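Local atomic coordinates of probable secreted solute-binding lipoprotein (Streptomyces coelicolor, PDB entry 3I3V), a protein that probably binds a solute outside the cell and delivers it to a membrane transporter, as extracellular solute-binding lipoproteins of its family do. Residues 188-196 and 353-362. Numbering follows the deposited sequence.
Sequences QDEARHVYS and QVLLPDVYVP
P357 lies over one face of the Y195 ring in a CH-pi contact. Its CG stands 4.1 Å from the ring centroid, nearly on the ring normal. The two side chains run side by side in the same direction. A179 of helix 172-182 touches both, and F200 meets the Y195 ring edge-to-face.

Apolar packing continues at L355 and R192. L355 sends CD2 to A191 CB at 3.6 Å, while its CD1 faces the R192 chain. Bends at chi2 (87°) and chi3 (71°) turn the R192 chain back toward Q188 O and set its CG and CD against the Y360 ring. R192 CG is 3.5 Å from Y360 CE2.

The polar groups of R192 and S196 bond within the helix. R192 NE makes a bent bond of 3.2 Å to Q188 O, and R192 N reaches the same oxygen from the opposite face. R192 NH2 forms a salt bridge with D189 OD1 at 3.1 Å. S196 OG donates to R192 O. Across the contact, S196 CA makes a CA-H...O contact of 3.5 Å with Y360 O.

Within one lobe of this binding-protein fold, helix 188-197 thus packs on the connection from strand 352-354 to helix 363-377 through apolar, aromatic and weak C-H contacts. D189 probably balances the R192 charge in part.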
ATOM      1  N   GLN C 188      -9.537 -10.333  56.347  1.00 49.15           N
ATOM      2  CA  GLN C 188      -8.246 -10.965  56.114  1.00 51.39           C
ATOM      3  C   GLN C 188      -7.144 -10.350  56.987  1.00 52.19           C
ATOM      4  O   GLN C 188      -6.388 -11.063  57.647  1.00 51.84           O
ATOM      5  CB  GLN C 188      -7.866 -10.838  54.637  1.00 52.71           C
ATOM      6  CG  GLN C 188      -7.298 -12.115  54.046  1.00 56.86           C
ATOM      7  CD  GLN C 188      -8.374 -13.139  53.737  1.00 57.17           C
ATOM      8  OE1 GLN C 188      -9.349 -13.275  54.477  1.00 58.56           O
ATOM      9  NE2 GLN C 188      -8.197 -13.870  52.643  1.00 58.48           N
ATOM     10  N   ASP C 189      -7.061  -9.024  56.982  1.00 53.02           N
ATOM     11  CA  ASP C 189      -6.054  -8.307  57.759  1.00 52.88           C
ATOM     12  C   ASP C 189      -6.186  -8.523  59.261  1.00 52.16           C
ATOM     13  O   ASP C 189      -5.176  -8.671  59.959  1.00 53.21           O
ATOM     14  CB  ASP C 189      -6.124  -6.813  57.444  1.00 55.82           C
ATOM     15  CG  ASP C 189      -5.397  -6.455  56.160  1.00 59.08           C
ATOM     16  OD1 ASP C 189      -5.585  -7.160  55.144  1.00 60.41           O
ATOM     17  OD2 ASP C 189      -4.635  -5.464  56.166  1.00 62.42           O
ATOM     18  N   GLU C 190      -7.423  -8.546  59.753  1.00 48.61           N
ATOM     19  CA  GLU C 190      -7.676  -8.749  61.176  1.00 46.22           C
ATOM     20  C   GLU C 190      -7.271 -10.137  61.637  1.00 44.28           C
ATOM     21  O   GLU C 190      -6.680 -10.292  62.701  1.00 43.07           O
ATOM     22  CB  GLU C 190      -9.151  -8.503  61.485  1.00 47.12           C
ATOM     23  CG  GLU C 190      -9.504  -7.033  61.531  1.00 48.99           C
ATOM     24  CD  GLU C 190     -10.972  -6.767  61.292  1.00 50.85           C
ATOM     25  OE1 GLU C 190     -11.398  -5.611  61.490  1.00 52.38           O
ATOM     26  OE2 GLU C 190     -11.699  -7.704  60.895  1.00 52.73           O
ATOM     27  N   ALA C 191      -7.600 -11.144  60.837  1.00 44.40           N
ATOM     28  CA  ALA C 191      -7.250 -12.519  61.165  1.00 43.97           C
ATOM     29  C   ALA C 191      -5.730 -12.607  61.174  1.00 43.85           C
ATOM     30  O   ALA C 191      -5.142 -13.335  61.972  1.00 45.27           O
ATOM     31  CB  ALA C 191      -7.833 -13.477  60.128  1.00 40.46           C
ATOM     32  N   ARG C 192      -5.102 -11.848  60.282  1.00 45.20           N
ATOM     33  CA  ARG C 192      -3.647 -11.813  60.168  1.00 46.71           C
ATOM     34  C   ARG C 192      -3.044 -11.372  61.504  1.00 45.93           C
ATOM     35  O   ARG C 192      -2.103 -11.986  62.009  1.00 45.30           O
ATOM     36  CB  ARG C 192      -3.227 -10.821  59.079  1.00 50.19           C
ATOM     37  CG  ARG C 192      -2.199 -11.350  58.097  1.00 53.85           C
ATOM     38  CD  ARG C 192      -2.873 -12.071  56.940  1.00 58.23           C
ATOM     39  NE  ARG C 192      -3.568 -11.155  56.037  1.00 60.50           N
ATOM     40  CZ  ARG C 192      -2.959 -10.323  55.199  1.00 62.73           C
ATOM     41  NH1 ARG C 192      -1.633 -10.285  55.142  1.00 64.71           N
ATOM     42  NH2 ARG C 192      -3.676  -9.528  54.412  1.00 63.11           N
ATOM     43  N   HIS C 193      -3.592 -10.296  62.065  1.00 45.10           N
ATOM     44  CA  HIS C 193      -3.125  -9.769  63.346  1.00 45.11           C
ATOM     45  C   HIS C 193      -3.456 -10.725  64.493  1.00 42.95           C
ATOM     46  O   HIS C 193      -2.607 -10.998  65.344  1.00 42.51           O
ATOM     47  CB  HIS C 193      -3.758  -8.395  63.626  1.00 46.40           C
ATOM     48  CG  HIS C 193      -3.624  -7.948  65.052  1.00 47.58           C
ATOM     49  ND1 HIS C 193      -2.403  -7.752  65.662  1.00 48.30           N
ATOM     50  CD2 HIS C 193      -4.560  -7.701  66.000  1.00 48.37           C
ATOM     51  CE1 HIS C 193      -2.593  -7.405  66.923  1.00 48.53           C
ATOM     52  NE2 HIS C 193      -3.893  -7.368  67.154  1.00 49.43           N
ATOM     53  N   VAL C 194      -4.689 -11.229  64.511  1.00 40.27           N
ATOM     54  CA  VAL C 194      -5.114 -12.148  65.563  1.00 38.13           C
ATOM     55  C   VAL C 194      -4.196 -13.362  65.681  1.00 38.45           C
ATOM     56  O   VAL C 194      -3.664 -13.631  66.754  1.00 41.01           O
ATOM     57  CB  VAL C 194      -6.571 -12.641  65.338  1.00 36.02           C
ATOM     58  CG1 VAL C 194      -6.968 -13.626  66.421  1.00 32.04           C
ATOM     59  CG2 VAL C 194      -7.519 -11.468  65.351  1.00 35.86           C
ATOM     60  N   TYR C 195      -3.989 -14.086  64.584  1.00 38.46           N
ATOM     61  CA  TYR C 195      -3.150 -15.281  64.623  1.00 38.71           C
ATOM     62  C   TYR C 195      -1.652 -15.057  64.647  1.00 39.00           C
ATOM     63  O   TYR C 195      -0.901 -15.997  64.878  1.00 38.85           O
ATOM     64  CB  TYR C 195      -3.536 -16.223  63.479  1.00 37.22           C
ATOM     65  CG  TYR C 195      -4.844 -16.890  63.775  1.00 36.18           C
ATOM     66  CD1 TYR C 195      -4.896 -18.012  64.603  1.00 34.19           C
ATOM     67  CD2 TYR C 195      -6.049 -16.316  63.362  1.00 34.85           C
ATOM     68  CE1 TYR C 195      -6.109 -18.536  65.023  1.00 33.23           C
ATOM     69  CE2 TYR C 195      -7.267 -16.830  63.783  1.00 34.87           C
ATOM     70  CZ  TYR C 195      -7.285 -17.937  64.617  1.00 33.70           C
ATOM     71  OH  TYR C 195      -8.475 -18.421  65.079  1.00 35.63           O
ATOM     72  N   SER C 196      -1.216 -13.821  64.415  1.00 40.01           N
ATOM     73  CA  SER C 196       0.214 -13.507  64.457  1.00 40.89           C
ATOM     74  C   SER C 196       0.657 -13.134  65.873  1.00 40.45           C
ATOM     75  O   SER C 196       1.730 -13.542  66.327  1.00 38.54           O
ATOM     76  CB  SER C 196       0.548 -12.339  63.519  1.00 41.21           C
ATOM     77  OG  SER C 196       0.681 -12.778  62.179  1.00 45.99           O
ATOM     78  N   GLN C 353     -13.911 -16.082  51.007  1.00 46.71           N
ATOM     79  CA  GLN C 353     -12.600 -16.584  51.407  1.00 44.75           C
ATOM     80  C   GLN C 353     -12.176 -16.117  52.781  1.00 42.86           C
ATOM     81  O   GLN C 353     -12.303 -14.935  53.100  1.00 43.38           O
ATOM     82  CB  GLN C 353     -11.503 -16.095  50.457  1.00 46.33           C
ATOM     83  CG  GLN C 353     -11.522 -16.590  49.039  1.00 46.40           C
ATOM     84  CD  GLN C 353     -10.347 -16.035  48.256  1.00 47.41           C
ATOM     85  OE1 GLN C 353      -9.188 -16.198  48.653  1.00 48.59           O
ATOM     86  NE2 GLN C 353     -10.636 -15.371  47.142  1.00 47.73           N
ATOM     87  N   VAL C 354     -11.665 -17.041  53.589  1.00 39.58           N
ATOM     88  CA  VAL C 354     -11.123 -16.684  54.891  1.00 38.59           C
ATOM     89  C   VAL C 354      -9.689 -17.201  54.874  1.00 37.76           C
ATOM     90  O   VAL C 354      -9.303 -17.958  53.985  1.00 35.39           O
ATOM     91  CB  VAL C 354     -11.913 -17.278  56.073  1.00 38.49           C
ATOM     92  CG1 VAL C 354     -13.302 -16.671  56.097  1.00 37.94           C
ATOM     93  CG2 VAL C 354     -11.967 -18.793  55.979  1.00 39.34           C
ATOM     94  N   LEU C 355      -8.895 -16.811  55.852  1.00 36.75           N
ATOM     95  CA  LEU C 355      -7.507 -17.209  55.826  1.00 37.61           C
ATOM     96  C   LEU C 355      -7.064 -18.482  56.548  1.00 37.91           C
ATOM     97  O   LEU C 355      -7.725 -18.967  57.475  1.00 36.46           O
ATOM     98  CB  LEU C 355      -6.674 -15.993  56.258  1.00 39.40           C
ATOM     99  CG  LEU C 355      -5.587 -15.982  57.319  1.00 41.65           C
ATOM    100  CD1 LEU C 355      -4.991 -14.586  57.363  1.00 42.53           C
ATOM    101  CD2 LEU C 355      -6.163 -16.342  58.678  1.00 42.95           C
ATOM    102  N   LEU C 356      -5.956 -19.040  56.059  1.00 36.66           N
ATOM    103  CA  LEU C 356      -5.334 -20.225  56.637  1.00 35.79           C
ATOM    104  C   LEU C 356      -4.246 -19.662  57.561  1.00 36.30           C
ATOM    105  O   LEU C 356      -3.251 -19.120  57.097  1.00 37.35           O
ATOM    106  CB  LEU C 356      -4.692 -21.092  55.554  1.00 33.32           C
ATOM    107  CG  LEU C 356      -3.884 -22.259  56.149  1.00 34.07           C
ATOM    108  CD1 LEU C 356      -4.818 -23.149  56.933  1.00 30.20           C
ATOM    109  CD2 LEU C 356      -3.180 -23.055  55.057  1.00 33.32           C
ATOM    110  N   PRO C 357      -4.422 -19.799  58.881  1.00 36.08           N
ATOM    111  CA  PRO C 357      -3.479 -19.297  59.890  1.00 36.21           C
ATOM    112  C   PRO C 357      -2.018 -19.755  59.829  1.00 35.87           C
ATOM    113  O   PRO C 357      -1.118 -19.002  60.190  1.00 36.07           O
ATOM    114  CB  PRO C 357      -4.141 -19.703  61.208  1.00 35.31           C
ATOM    115  CG  PRO C 357      -5.605 -19.795  60.853  1.00 36.32           C
ATOM    116  CD  PRO C 357      -5.548 -20.489  59.527  1.00 34.37           C
ATOM    117  N   ASP C 358      -1.796 -20.983  59.377  1.00 35.50           N
ATOM    118  CA  ASP C 358      -0.467 -21.589  59.313  1.00 35.34           C
ATOM    119  C   ASP C 358       0.759 -20.695  59.144  1.00 37.09           C
ATOM    120  O   ASP C 358       1.647 -20.686  59.994  1.00 35.71           O
ATOM    121  CB  ASP C 358      -0.465 -22.662  58.236  1.00 34.74           C
ATOM    122  CG  ASP C 358      -1.371 -23.817  58.584  1.00 33.09           C
ATOM    123  OD1 ASP C 358      -2.407 -23.569  59.227  1.00 32.00           O
ATOM    124  OD2 ASP C 358      -1.054 -24.963  58.214  1.00 34.89           O
ATOM    125  N   VAL C 359       0.812 -19.951  58.048  1.00 39.23           N
ATOM    126  CA  VAL C 359       1.951 -19.089  57.767  1.00 39.97           C
ATOM    127  C   VAL C 359       2.213 -18.032  58.830  1.00 38.52           C
ATOM    128  O   VAL C 359       3.357 -17.644  59.040  1.00 38.70           O
ATOM    129  CB  VAL C 359       1.771 -18.341  56.422  1.00 42.44           C
ATOM    130  CG1 VAL C 359       3.121 -18.187  55.730  1.00 43.71           C
ATOM    131  CG2 VAL C 359       0.767 -19.071  55.540  1.00 45.44           C
ATOM    132  N   TYR C 360       1.159 -17.572  59.498  1.00 37.54           N
ATOM    133  CA  TYR C 360       1.285 -16.509  60.493  1.00 37.11           C
ATOM    134  C   TYR C 360       1.461 -16.925  61.948  1.00 36.14           C
ATOM    135  O   TYR C 360       1.876 -16.116  62.777  1.00 35.94           O
ATOM    136  CB  TYR C 360       0.082 -15.568  60.391  1.00 38.47           C
ATOM    137  CG  TYR C 360      -0.320 -15.252  58.968  1.00 39.24           C
ATOM    138  CD1 TYR C 360      -1.206 -16.076  58.276  1.00 40.70           C
ATOM    139  CD2 TYR C 360       0.216 -14.149  58.299  1.00 40.43           C
ATOM    140  CE1 TYR C 360      -1.554 -15.813  56.948  1.00 41.60           C
ATOM    141  CE2 TYR C 360      -0.119 -13.875  56.971  1.00 41.27           C
ATOM    142  CZ  TYR C 360      -1.008 -14.712  56.300  1.00 42.75           C
ATOM    143  OH  TYR C 360      -1.342 -14.441  54.987  1.00 44.25           O
ATOM    144  N   VAL C 361       1.143 -18.174  62.261  1.00 34.72           N
ATOM    145  CA  VAL C 361       1.269 -18.659  63.624  1.00 33.13           C
ATOM    146  C   VAL C 361       2.727 -18.985  63.959  1.00 34.52           C
ATOM    147  O   VAL C 361       3.332 -19.842  63.321  1.00 35.64           O
ATOM    148  CB  VAL C 361       0.420 -19.937  63.846  1.00 32.66           C
ATOM    149  CG1 VAL C 361       0.642 -20.459  65.252  1.00 30.60           C
ATOM    150  CG2 VAL C 361      -1.070 -19.641  63.615  1.00 31.09           C
ATOM    151  N   PRO C 362       3.311 -18.296  64.960  1.00 34.45           N
ATOM    152  CA  PRO C 362       4.701 -18.572  65.335  1.00 33.06           C
ATOM    153  C   PRO C 362       4.775 -20.068  65.625  1.00 33.50           C
ATOM    154  O   PRO C 362       3.932 -20.595  66.356  1.00 35.25           O
ATOM    155  CB  PRO C 362       4.892 -17.737  66.596  1.00 32.79           C
ATOM    156  CG  PRO C 362       3.962 -16.568  66.374  1.00 34.09           C
ATOM    157  CD  PRO C 362       2.729 -17.248  65.819  1.00 34.20           C
TER